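Local coordinates for lactate dehydrogenase (Eimeria maxima, PDB 6CT6), which probably interconverts pyruvate and lactate with the NADH/NAD+ couple, and here holds NADH together with the substrate analogue oxamate, at residues V81-G86 with K109-V114. Numbering follows the deposited sequence.
Sequences VIITAG and KIMREV. With NAI (1,4-dihydronicotinamide adenine dinucleotide), chain D.
The methyl of Ala-85 is shared between helix and cofactor: CB sits over the face of the NADH adenine, 3.5 Å from C4A. On its helix side the same methyl lies 3.9 Å from Ile-110 CG2. Ile-110 packs on the same face of the base, CG2 coming within 3.6 Å of the amino nitrogen N6A, while CD1 approaches N7A obliquely and also rests 3.9 Å from CA of Gly-86. The amide of Gly-86 adds a weak hydrogen bond to the ribose oxygen O4B. Deeper in, Met-111, bent at chi2 (-60°) and chi3 (94°), slides past Ile-83 in the opposite direction and sets CE 3.4 Å from the carbonyl O of Ala-85 and against CG2 of Ile-83; that carbonyl is hydrogen-bonded by Thr-131 OG1. The other branch of Ile-83 reaches Val-114 tip to tip, CD1 to CG1 at 3.7 Å. No hydrogen bond joins the two segments, so apolar contacts carry the interface; Ala-85, Gly-86 and Ile-110 border the adenosine half of the NADH pocket in this Rossmann-type domain. Strand 80-83 runs between parallel strands 11-15 and 126-129; Val-15 touches both Ala-85 and Val-114. Met-111 of helix 104-121 packs on Met-137, Ala-140 and Val-141 of helix 134-145, and Val-141 also reaches Ile-83.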
ATOM      1  N   VAL B  81       5.194  -8.422 -16.605  1.00 27.50           N
ATOM      2  CA  VAL B  81       5.344  -9.336 -15.478  1.00 25.91           C
ATOM      3  C   VAL B  81       6.342  -8.709 -14.511  1.00 26.02           C
ATOM      4  O   VAL B  81       7.458  -8.355 -14.912  1.00 28.86           O
ATOM      5  CB  VAL B  81       5.819 -10.731 -15.923  1.00 25.29           C
ATOM      6  CG1 VAL B  81       5.964 -11.662 -14.722  1.00 29.86           C
ATOM      7  CG2 VAL B  81       4.862 -11.342 -16.945  1.00 27.92           C
ATOM      8  N   ILE B  82       5.941  -8.565 -13.249  1.00 24.83           N
ATOM      9  CA  ILE B  82       6.820  -8.062 -12.195  1.00 24.12           C
ATOM     10  C   ILE B  82       6.977  -9.165 -11.155  1.00 24.72           C
ATOM     11  O   ILE B  82       5.985  -9.626 -10.577  1.00 26.43           O
ATOM     12  CB  ILE B  82       6.285  -6.769 -11.556  1.00 20.30           C
ATOM     13  CG1 ILE B  82       5.864  -5.761 -12.635  1.00 25.96           C
ATOM     14  CG2 ILE B  82       7.361  -6.152 -10.677  1.00 24.51           C
ATOM     15  CD1 ILE B  82       5.239  -4.478 -12.090  1.00 28.90           C
ATOM     16  N   ILE B  83       8.221  -9.575 -10.906  1.00 27.51           N
ATOM     17  CA  ILE B  83       8.531 -10.777 -10.134  1.00 27.05           C
ATOM     18  C   ILE B  83       9.022 -10.376  -8.750  1.00 27.90           C
ATOM     19  O   ILE B  83      10.041  -9.685  -8.619  1.00 27.49           O
ATOM     20  CB  ILE B  83       9.585 -11.648 -10.835  1.00 27.42           C
ATOM     21  CG1 ILE B  83       9.092 -12.111 -12.204  1.00 25.23           C
ATOM     22  CG2 ILE B  83       9.936 -12.868  -9.976  1.00 25.86           C
ATOM     23  CD1 ILE B  83      10.204 -12.606 -13.113  1.00 27.51           C
ATOM     24  N   THR B  84       8.315 -10.835  -7.719  1.00 25.30           N
ATOM     25  CA  THR B  84       8.802 -10.774  -6.347  1.00 25.03           C
ATOM     26  C   THR B  84       8.820 -12.153  -5.693  1.00 26.20           C
ATOM     27  O   THR B  84       8.972 -12.248  -4.469  1.00 25.58           O
ATOM     28  CB  THR B  84       7.951  -9.805  -5.520  1.00 24.10           C
ATOM     29  OG1 THR B  84       6.584 -10.229  -5.519  1.00 27.36           O
ATOM     30  CG2 THR B  84       8.049  -8.381  -6.065  1.00 27.99           C
ATOM     31  N   ALA B  85       8.668 -13.217  -6.479  1.00 24.59           N
ATOM     32  CA  ALA B  85       8.599 -14.568  -5.939  1.00 28.58           C
ATOM     33  C   ALA B  85       9.890 -14.948  -5.223  1.00 31.18           C
ATOM     34  O   ALA B  85      10.988 -14.561  -5.632  1.00 27.92           O
ATOM     35  CB  ALA B  85       8.322 -15.564  -7.066  1.00 31.26           C
ATOM     36  N   GLY B  86       9.752 -15.720  -4.155  1.00 32.11           N
ATOM     37  CA  GLY B  86      10.900 -16.237  -3.440  1.00 32.83           C
ATOM     38  C   GLY B  86      10.553 -16.620  -2.023  1.00 38.17           C
ATOM     39  O   GLY B  86       9.536 -16.207  -1.460  1.00 33.85           O
ATOM     40  N   LYS B 109      16.189 -21.474  -8.018  1.00 30.92           N
ATOM     41  CA  LYS B 109      15.324 -22.489  -8.612  1.00 33.08           C
ATOM     42  C   LYS B 109      13.918 -21.951  -8.838  1.00 30.46           C
ATOM     43  O   LYS B 109      13.263 -22.310  -9.823  1.00 31.59           O
ATOM     44  CB  LYS B 109      15.289 -23.742  -7.732  1.00 36.95           C
ATOM     45  CG  LYS B 109      16.624 -24.467  -7.653  1.00 46.02           C
ATOM     46  CD  LYS B 109      16.459 -25.925  -7.247  1.00 58.11           C
ATOM     47  CE  LYS B 109      17.809 -26.615  -7.130  1.00 69.94           C
ATOM     48  NZ  LYS B 109      18.584 -26.590  -8.403  1.00 69.99           N
ATOM     49  N   ILE B 110      13.436 -21.089  -7.940  1.00 32.06           N
ATOM     50  CA  ILE B 110      12.136 -20.455  -8.146  1.00 33.14           C
ATOM     51  C   ILE B 110      12.173 -19.567  -9.383  1.00 29.39           C
ATOM     52  O   ILE B 110      11.243 -19.571 -10.197  1.00 29.66           O
ATOM     53  CB  ILE B 110      11.722 -19.668  -6.888  1.00 28.91           C
ATOM     54  CG1 ILE B 110      11.426 -20.636  -5.741  1.00 32.39           C
ATOM     55  CG2 ILE B 110      10.506 -18.784  -7.170  1.00 33.80           C
ATOM     56  CD1 ILE B 110      11.257 -19.970  -4.388  1.00 35.02           C
ATOM     57  N   MET B 111      13.251 -18.796  -9.546  1.00 29.93           N
ATOM     58  CA  MET B 111      13.380 -17.940 -10.722  1.00 31.75           C
ATOM     59  C   MET B 111      13.303 -18.743 -12.013  1.00 36.68           C
ATOM     60  O   MET B 111      12.809 -18.238 -13.027  1.00 34.69           O
ATOM     61  CB  MET B 111      14.700 -17.170 -10.670  1.00 32.11           C
ATOM     62  CG  MET B 111      14.785 -16.123  -9.571  1.00 34.34           C
ATOM     63  SD  MET B 111      13.531 -14.824  -9.677  1.00 33.47           S
ATOM     64  CE  MET B 111      12.241 -15.471  -8.614  1.00 37.19           C
ATOM     65  N   ARG B 112      13.777 -19.991 -11.999  1.00 31.92           N
ATOM     66  CA  ARG B 112      13.791 -20.789 -13.218  1.00 33.86           C
ATOM     67  C   ARG B 112      12.428 -21.405 -13.511  1.00 33.41           C
ATOM     68  O   ARG B 112      12.073 -21.567 -14.684  1.00 33.04           O
ATOM     69  CB  ARG B 112      14.880 -21.857 -13.116  1.00 33.87           C
ATOM     70  CG  ARG B 112      16.282 -21.256 -13.199  1.00 35.85           C
ATOM     71  CD  ARG B 112      17.383 -22.245 -12.869  1.00 40.18           C
ATOM     72  NE  ARG B 112      18.705 -21.629 -13.000  1.00 34.37           N
ATOM     73  CZ  ARG B 112      19.807 -22.067 -12.397  1.00 40.19           C
ATOM     74  NH1 ARG B 112      19.761 -23.127 -11.598  1.00 40.50           N
ATOM     75  NH2 ARG B 112      20.959 -21.438 -12.583  1.00 38.71           N
ATOM     76  N   GLU B 113      11.648 -21.740 -12.479  1.00 33.47           N
ATOM     77  CA  GLU B 113      10.251 -22.100 -12.701  1.00 32.89           C
ATOM     78  C   GLU B 113       9.475 -20.917 -13.275  1.00 32.34           C
ATOM     79  O   GLU B 113       8.686 -21.071 -14.213  1.00 30.00           O
ATOM     80  CB  GLU B 113       9.607 -22.575 -11.395  1.00 32.57           C
ATOM     81  CG  GLU B 113      10.328 -23.723 -10.684  1.00 38.96           C
ATOM     82  CD  GLU B 113      10.302 -25.021 -11.470  1.00 42.94           C
ATOM     83  OE1 GLU B 113       9.358 -25.229 -12.259  1.00 40.30           O
ATOM     84  OE2 GLU B 113      11.229 -25.838 -11.291  1.00 50.43           O
ATOM     85  N   VAL B 114       9.684 -19.722 -12.714  1.00 32.42           N
ATOM     86  CA  VAL B 114       8.991 -18.530 -13.204  1.00 33.23           C
ATOM     87  C   VAL B 114       9.369 -18.260 -14.656  1.00 29.29           C
ATOM     88  O   VAL B 114       8.504 -18.023 -15.510  1.00 31.80           O
ATOM     89  CB  VAL B 114       9.296 -17.318 -12.301  1.00 28.03           C
ATOM     90  CG1 VAL B 114       8.813 -16.014 -12.938  1.00 28.75           C
ATOM     91  CG2 VAL B 114       8.645 -17.499 -10.941  1.00 31.42           C
TER
HETATM   92  PA  NAI D 401       7.377 -11.616   0.601  1.00 35.50           P
HETATM   93  O1A NAI D 401       7.865 -12.861   1.308  1.00 34.73           O
HETATM   94  O2A NAI D 401       6.398 -10.699   1.295  1.00 28.53           O
HETATM   95  O5B NAI D 401       6.720 -12.087  -0.788  1.00 30.36           O
HETATM   96  C5B NAI D 401       7.313 -13.124  -1.564  1.00 34.87           C
HETATM   97  C4B NAI D 401       6.192 -13.989  -2.113  1.00 34.25           C
HETATM   98  O4B NAI D 401       6.652 -14.854  -3.154  1.00 33.56           O
HETATM   99  C3B NAI D 401       5.585 -14.887  -1.039  1.00 36.27           C
HETATM  100  O3B NAI D 401       4.205 -14.556  -0.868  1.00 32.50           O
HETATM  101  C2B NAI D 401       5.754 -16.298  -1.570  1.00 35.73           C
HETATM  102  O2B NAI D 401       4.648 -17.148  -1.258  1.00 33.01           O
HETATM  103  C1B NAI D 401       5.857 -16.031  -3.059  1.00 35.94           C
HETATM  104  N9A NAI D 401       6.417 -17.138  -3.866  1.00 36.71           N
HETATM  105  C8A NAI D 401       7.301 -18.096  -3.519  1.00 34.17           C
HETATM  106  N7A NAI D 401       7.533 -18.920  -4.577  1.00 33.74           N
HETATM  107  C5A NAI D 401       6.784 -18.487  -5.609  1.00 33.76           C
HETATM  108  C6A NAI D 401       6.540 -18.876  -7.012  1.00 35.39           C
HETATM  109  N6A NAI D 401       7.163 -19.941  -7.558  1.00 35.70           N
HETATM  110  N1A NAI D 401       5.671 -18.133  -7.735  1.00 38.38           N
HETATM  111  C2A NAI D 401       5.036 -17.064  -7.217  1.00 34.30           C
HETATM  112  N3A NAI D 401       5.212 -16.659  -5.952  1.00 33.84           N
HETATM  113  C4A NAI D 401       6.053 -17.316  -5.126  1.00 35.43           C
HETATM  114  O3  NAI D 401       8.670 -10.765   0.134  1.00 32.56           O
HETATM  115  PN  NAI D 401       8.652  -9.225  -0.361  1.00 31.39           P
HETATM  116  O1N NAI D 401       8.790  -8.329   0.846  1.00 31.63           O
HETATM  117  O2N NAI D 401       7.500  -9.029  -1.320  1.00 33.65           O
HETATM  118  O5D NAI D 401      10.038  -9.161  -1.180  1.00 32.65           O
HETATM  119  C5D NAI D 401      10.188  -9.958  -2.350  1.00 35.02           C
HETATM  120  C4D NAI D 401      11.609  -9.905  -2.894  1.00 38.08           C
HETATM  121  O4D NAI D 401      11.981  -8.566  -3.247  1.00 37.92           O
HETATM  122  C3D NAI D 401      12.617 -10.384  -1.861  1.00 36.94           C
HETATM  123  O3D NAI D 401      13.561 -11.244  -2.502  1.00 33.88           O
HETATM  124  C2D NAI D 401      13.284  -9.113  -1.387  1.00 38.77           C
HETATM  125  O2D NAI D 401      14.607  -9.322  -0.890  1.00 37.63           O
HETATM  126  C1D NAI D 401      13.263  -8.301  -2.671  1.00 37.49           C
HETATM  127  N1N NAI D 401      13.505  -6.858  -2.539  1.00 36.61           N
HETATM  128  C2N NAI D 401      14.170  -6.305  -3.555  1.00 39.26           C
HETATM  129  C3N NAI D 401      14.470  -4.962  -3.601  1.00 37.79           C
HETATM  130  C7N NAI D 401      15.231  -4.462  -4.794  1.00 37.65           C
HETATM  131  O7N NAI D 401      15.329  -5.181  -5.776  1.00 31.70           O
HETATM  132  N7N NAI D 401      15.798  -3.263  -4.758  1.00 38.33           N
HETATM  133  C4N NAI D 401      14.050  -4.033  -2.493  1.00 36.67           C
HETATM  134  C5N NAI D 401      13.333  -4.747  -1.441  1.00 42.02           C
HETATM  135  C6N NAI D 401      13.082  -6.118  -1.507  1.00 39.71           C